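Local coordinates for chromosome partition protein Smc (Pyrococcus furiosus, PDB 3NWC) that dimerises through its SMC hinge domain, binds DNA, and is probably required for chromosome condensation and partitioning, at residues Y51-R62 with F126-V134. Sequence-based numbering, arbitrary orientation.
Sequences YALAIEVALGNR and FALGDTVIV
Y51 meets I133 where helix 52-59 begins to pack on strand 131-134 in the buried interior of the SMC hinge domain; strand and helix axes run at 145°, 9.9 Å apart at closest approach. At the N-cap position, with CG of Y51 beside the backbone N (chi1 -55°), the ring is carried toward the strand, where CD1 lies obliquely 3.9 Å from I133 CD1. One turn on, A54 offers just a methyl to I133 CG2, while the longer branch of I55 brings its CD1 within loose reach of I133 CD1. A58 also suits close approach: its CB lies 3.7 Å from L128 CD2 and 3.8 Å from T131 CG2, small enough to let the type I turn L128-T131 come up against the helix. The A58 and A127 carbonyl oxygens each accept a bond from one bridging water, and R148 also donates to A58 O. L59 crosses L128 at about a right angle, its CD2 reaching both L128 CD1 and A127 CB. Were L128 an alanine, the methyls that meet A58 CB and L59 CD2 would be gone, which is likely to open a gap there and leave the L59 isobutyl group less firmly packed. The long R62, bent at chi2, crosses F126 in the conformer described here, one of two; its charge pairs with E158 of the second subunit, linking this contact to the dimer. The guanidinium presents a face to the ring's edge, planes 77° apart, with F126 CZ 3.6 Å from R62 CZ.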
ATOM      1  N   TYR A  51      18.727 -11.031   4.521  1.00 18.81           N
ATOM      2  CA  TYR A  51      17.418 -10.826   3.892  1.00 19.55           C
ATOM      3  C   TYR A  51      16.580  -9.767   4.588  1.00 17.36           C
ATOM      4  O   TYR A  51      15.394  -9.604   4.279  1.00 17.33           O
ATOM      5  CB  TYR A  51      16.634 -12.145   3.818  1.00 18.65           C
ATOM      6  CG  TYR A  51      17.419 -13.218   3.115  1.00 18.95           C
ATOM      7  CD1 TYR A  51      17.668 -13.129   1.756  1.00 19.99           C
ATOM      8  CD2 TYR A  51      17.935 -14.302   3.815  1.00 24.61           C
ATOM      9  CE1 TYR A  51      18.411 -14.101   1.104  1.00 26.47           C
ATOM     10  CE2 TYR A  51      18.670 -15.273   3.174  1.00 21.92           C
ATOM     11  CZ  TYR A  51      18.907 -15.168   1.825  1.00 24.49           C
ATOM     12  OH  TYR A  51      19.643 -16.140   1.183  1.00 32.06           O
ATOM     13  N   ALA A  52      17.190  -9.041   5.521  1.00 17.87           N
ATOM     14  CA  ALA A  52      16.446  -8.038   6.279  1.00 17.90           C
ATOM     15  C   ALA A  52      15.810  -6.975   5.398  1.00 16.81           C
ATOM     16  O   ALA A  52      14.664  -6.604   5.612  1.00 17.82           O
ATOM     17  CB  ALA A  52      17.322  -7.391   7.328  1.00 20.79           C
ATOM     18  N   LEU A  53      16.552  -6.465   4.428  1.00 17.53           N
ATOM     19  CA  LEU A  53      15.998  -5.463   3.518  1.00 16.07           C
ATOM     20  C   LEU A  53      14.929  -6.080   2.604  1.00 15.97           C
ATOM     21  O   LEU A  53      13.855  -5.515   2.394  1.00 14.94           O
ATOM     22  CB  LEU A  53      17.120  -4.797   2.702  1.00 17.42           C
ATOM     23  CG  LEU A  53      16.750  -3.716   1.676  1.00 18.50           C
ATOM     24  CD1 LEU A  53      15.993  -2.538   2.326  1.00 18.11           C
ATOM     25  CD2 LEU A  53      17.995  -3.212   0.972  1.00 17.70           C
ATOM     26  N   ALA A  54      15.219  -7.255   2.063  1.00 14.62           N
ATOM     27  CA  ALA A  54      14.248  -7.918   1.191  1.00 12.95           C
ATOM     28  C   ALA A  54      12.900  -8.133   1.872  1.00 11.07           C
ATOM     29  O   ALA A  54      11.843  -7.935   1.267  1.00 14.24           O
ATOM     30  CB  ALA A  54      14.827  -9.253   0.694  1.00 17.14           C
ATOM     31  N   ILE A  55      12.932  -8.542   3.137  1.00 13.28           N
ATOM     32  CA  ILE A  55      11.707  -8.783   3.892  1.00 13.55           C
ATOM     33  C   ILE A  55      11.001  -7.469   4.265  1.00 14.79           C
ATOM     34  O   ILE A  55       9.776  -7.381   4.191  1.00 16.19           O
ATOM     35  CB  ILE A  55      11.976  -9.633   5.158  1.00 17.52           C
ATOM     36  CG1 ILE A  55      12.439 -11.034   4.726  1.00 11.92           C
ATOM     37  CG2 ILE A  55      10.728  -9.738   6.010  1.00 15.30           C
ATOM     38  CD1 ILE A  55      11.464 -11.685   3.745  1.00 16.03           C
ATOM     39  N   GLU A  56      11.769  -6.460   4.670  1.00 15.11           N
ATOM     40  CA  GLU A  56      11.177  -5.140   4.919  1.00 13.68           C
ATOM     41  C   GLU A  56      10.435  -4.662   3.673  1.00 16.44           C
ATOM     42  O   GLU A  56       9.285  -4.214   3.759  1.00 15.91           O
ATOM     43  CB  GLU A  56      12.260  -4.132   5.313  1.00 16.34           C
ATOM     44  CG  GLU A  56      11.787  -2.670   5.361  1.00 17.54           C
ATOM     45  CD  GLU A  56      10.774  -2.408   6.454  0.62 17.95           C
ATOM     46  OE1 GLU A  56      10.841  -3.067   7.510  0.93 21.70           O
ATOM     47  OE2 GLU A  56       9.910  -1.530   6.254  0.78 22.12           O
ATOM     48  N   VAL A  57      11.097  -4.736   2.519  1.00 12.82           N
ATOM     49  CA  VAL A  57      10.487  -4.296   1.259  1.00 16.47           C
ATOM     50  C   VAL A  57       9.283  -5.160   0.864  1.00 19.49           C
ATOM     51  O   VAL A  57       8.226  -4.652   0.447  1.00 17.87           O
ATOM     52  CB  VAL A  57      11.537  -4.258   0.115  1.00 13.89           C
ATOM     53  CG1 VAL A  57      10.879  -4.032  -1.238  1.00 17.43           C
ATOM     54  CG2 VAL A  57      12.611  -3.189   0.400  1.00 20.10           C
ATOM     55  N   ALA A  58       9.425  -6.474   0.982  1.00 14.31           N
ATOM     56  CA  ALA A  58       8.331  -7.328   0.531  1.00 16.45           C
ATOM     57  C   ALA A  58       7.083  -7.222   1.413  1.00 17.25           C
ATOM     58  O   ALA A  58       5.953  -7.418   0.938  1.00 16.31           O
ATOM     59  CB  ALA A  58       8.785  -8.789   0.397  1.00 12.84           C
ATOM     60  N   LEU A  59       7.279  -6.960   2.703  1.00 15.54           N
ATOM     61  CA  LEU A  59       6.146  -6.725   3.596  1.00 16.18           C
ATOM     62  C   LEU A  59       5.529  -5.364   3.311  1.00 21.42           C
ATOM     63  O   LEU A  59       4.311  -5.224   3.248  1.00 20.36           O
ATOM     64  CB  LEU A  59       6.593  -6.752   5.047  1.00 18.26           C
ATOM     65  CG  LEU A  59       6.377  -7.969   5.926  1.00 28.07           C
ATOM     66  CD1 LEU A  59       6.735  -7.608   7.357  1.00 23.35           C
ATOM     67  CD2 LEU A  59       4.926  -8.411   5.850  1.00 21.68           C
ATOM     68  N   GLY A  60       6.378  -4.356   3.145  1.00 21.79           N
ATOM     69  CA  GLY A  60       5.895  -3.000   2.915  1.00 22.45           C
ATOM     70  C   GLY A  60       4.874  -2.594   3.965  1.00 24.95           C
ATOM     71  O   GLY A  60       5.083  -2.820   5.162  1.00 21.67           O
ATOM     72  N   ASN A  61       3.764  -2.009   3.525  1.00 24.27           N
ATOM     73  CA  ASN A  61       2.736  -1.534   4.451  0.71 28.18           C
ATOM     74  C   ASN A  61       2.052  -2.654   5.208  1.00 23.42           C
ATOM     75  O   ASN A  61       1.414  -2.426   6.233  1.00 22.92           O
ATOM     76  CB  ASN A  61       1.673  -0.716   3.716  0.71 31.08           C
ATOM     77  CG  ASN A  61       2.149   0.664   3.364  0.71 34.18           C
ATOM     78  OD1 ASN A  61       3.135   1.151   3.917  0.71 32.53           O
ATOM     79  ND2 ASN A  61       1.448   1.315   2.444  0.71 39.09           N
ATOM     80  N   ARG A  62       2.172  -3.873   4.711  1.00 22.41           N
ATOM     81  CA  ARG A  62       1.533  -4.992   5.382  0.62 19.32           C
ATOM     82  C   ARG A  62       2.096  -5.153   6.783  1.00 17.66           C
ATOM     83  O   ARG A  62       1.436  -5.666   7.667  1.00 17.64           O
ATOM     84  CB  ARG A  62       1.705  -6.283   4.579  0.62 22.16           C
ATOM     85  CG  ARG A  62       1.000  -6.256   3.238  0.62 27.77           C
ATOM     86  CD  ARG A  62      -0.413  -5.758   3.396  0.62 25.18           C
ATOM     87  NE  ARG A  62      -1.131  -5.773   2.130  0.62 29.26           N
ATOM     88  CZ  ARG A  62      -2.431  -5.542   2.011  0.62 25.83           C
ATOM     89  NH1 ARG A  62      -3.169  -5.285   3.089  0.62 15.37           N
ATOM     90  NH2 ARG A  62      -2.993  -5.581   0.811  0.62 26.54           N
ATOM     91  N   PHE A 126      -0.539 -14.724   3.545  1.00 16.20           N
ATOM     92  CA  PHE A 126      -1.221 -13.694   2.765  1.00 15.66           C
ATOM     93  C   PHE A 126      -0.226 -12.590   2.372  1.00 17.11           C
ATOM     94  O   PHE A 126      -0.210 -12.133   1.233  1.00 17.15           O
ATOM     95  CB  PHE A 126      -2.394 -13.089   3.536  1.00 17.86           C
ATOM     96  CG  PHE A 126      -2.676 -11.663   3.156  1.00 16.67           C
ATOM     97  CD1 PHE A 126      -3.337 -11.365   1.973  1.00 22.82           C
ATOM     98  CD2 PHE A 126      -2.242 -10.632   3.957  1.00 19.72           C
ATOM     99  CE1 PHE A 126      -3.568 -10.056   1.615  1.00 25.60           C
ATOM    100  CE2 PHE A 126      -2.473  -9.328   3.606  1.00 24.38           C
ATOM    101  CZ  PHE A 126      -3.140  -9.043   2.436  1.00 21.67           C
ATOM    102  N   ALA A 127       0.622 -12.170   3.307  1.00 16.05           N
ATOM    103  CA  ALA A 127       1.541 -11.063   3.020  1.00 13.59           C
ATOM    104  C   ALA A 127       2.759 -11.473   2.188  1.00 18.84           C
ATOM    105  O   ALA A 127       3.222 -10.725   1.323  1.00 17.03           O
ATOM    106  CB  ALA A 127       2.003 -10.406   4.327  1.00 16.45           C
ATOM    107  N   LEU A 128       3.300 -12.655   2.473  1.00 15.19           N
ATOM    108  CA  LEU A 128       4.598 -13.036   1.933  1.00 13.54           C
ATOM    109  C   LEU A 128       4.601 -14.373   1.208  1.00 15.44           C
ATOM    110  O   LEU A 128       5.631 -14.781   0.690  1.00 17.37           O
ATOM    111  CB  LEU A 128       5.625 -13.092   3.067  1.00 15.96           C
ATOM    112  CG  LEU A 128       5.963 -11.710   3.657  1.00 15.69           C
ATOM    113  CD1 LEU A 128       6.780 -11.880   4.931  1.00 16.54           C
ATOM    114  CD2 LEU A 128       6.743 -10.908   2.625  1.00 18.60           C
ATOM    115  N   GLY A 129       3.447 -15.028   1.168  1.00 17.32           N
ATOM    116  CA  GLY A 129       3.347 -16.405   0.679  1.00 16.59           C
ATOM    117  C   GLY A 129       3.681 -16.672  -0.775  1.00 21.40           C
ATOM    118  O   GLY A 129       4.040 -17.793  -1.131  1.00 25.00           O
ATOM    119  N   ASP A 130       3.557 -15.668  -1.634  1.00 17.52           N
ATOM    120  CA  ASP A 130       3.982 -15.864  -3.009  1.00 19.87           C
ATOM    121  C   ASP A 130       5.167 -14.992  -3.387  1.00 20.63           C
ATOM    122  O   ASP A 130       5.482 -14.852  -4.560  1.00 18.73           O
ATOM    123  CB  ASP A 130       2.806 -15.728  -3.997  1.00 26.62           C
ATOM    124  CG  ASP A 130       2.294 -14.296  -4.138  0.58 23.72           C
ATOM    125  OD1 ASP A 130       2.645 -13.413  -3.329  0.83 22.95           O
ATOM    126  OD2 ASP A 130       1.509 -14.056  -5.078  0.58 23.12           O
ATOM    127  N   THR A 131       5.849 -14.442  -2.380  1.00 16.06           N
ATOM    128  CA  THR A 131       7.053 -13.664  -2.645  1.00 15.97           C
ATOM    129  C   THR A 131       8.303 -14.532  -2.739  1.00 14.86           C
ATOM    130  O   THR A 131       8.577 -15.345  -1.869  1.00 16.73           O
ATOM    131  CB  THR A 131       7.290 -12.560  -1.581  1.00 16.81           C
ATOM    132  OG1 THR A 131       6.133 -11.731  -1.515  1.00 17.32           O
ATOM    133  CG2 THR A 131       8.486 -11.699  -1.958  1.00 16.97           C
ATOM    134  N   VAL A 132       9.070 -14.298  -3.793  1.00 17.66           N
ATOM    135  CA  VAL A 132      10.356 -14.929  -3.972  1.00 16.18           C
ATOM    136  C   VAL A 132      11.472 -13.906  -3.942  1.00 20.19           C
ATOM    137  O   VAL A 132      11.345 -12.796  -4.475  1.00 17.79           O
ATOM    138  CB  VAL A 132      10.366 -15.713  -5.314  1.00 24.30           C
ATOM    139  CG1 VAL A 132      11.706 -16.366  -5.547  1.00 28.37           C
ATOM    140  CG2 VAL A 132       9.244 -16.739  -5.318  1.00 22.47           C
ATOM    141  N   ILE A 133      12.570 -14.278  -3.288  1.00 22.88           N
ATOM    142  CA  ILE A 133      13.747 -13.429  -3.211  1.00 19.59           C
ATOM    143  C   ILE A 133      14.706 -13.838  -4.318  1.00 26.00           C
ATOM    144  O   ILE A 133      15.038 -15.022  -4.464  1.00 24.03           O
ATOM    145  CB  ILE A 133      14.441 -13.574  -1.851  1.00 17.18           C
ATOM    146  CG1 ILE A 133      13.444 -13.299  -0.717  1.00 19.73           C
ATOM    147  CG2 ILE A 133      15.651 -12.656  -1.763  1.00 19.76           C
ATOM    148  CD1 ILE A 133      13.986 -13.602   0.673  1.00 18.09           C
ATOM    149  N   VAL A 134      15.116 -12.856  -5.110  1.00 22.75           N
ATOM    150  CA  VAL A 134      16.070 -13.051  -6.189  1.00 33.14           C
ATOM    151  C   VAL A 134      17.249 -12.094  -5.986  1.00 32.95           C
ATOM    152  O   VAL A 134      17.141 -11.105  -5.254  1.00 28.09           O
ATOM    153  CB  VAL A 134      15.418 -12.812  -7.561  1.00 27.60           C
ATOM    154  CG1 VAL A 134      14.135 -13.636  -7.685  1.00 31.00           C
ATOM    155  CG2 VAL A 134      15.112 -11.341  -7.755  1.00 30.36           C
TER
HETATM  156  O   HOH W   1       3.058  -8.015   1.370  1.00 26.56           O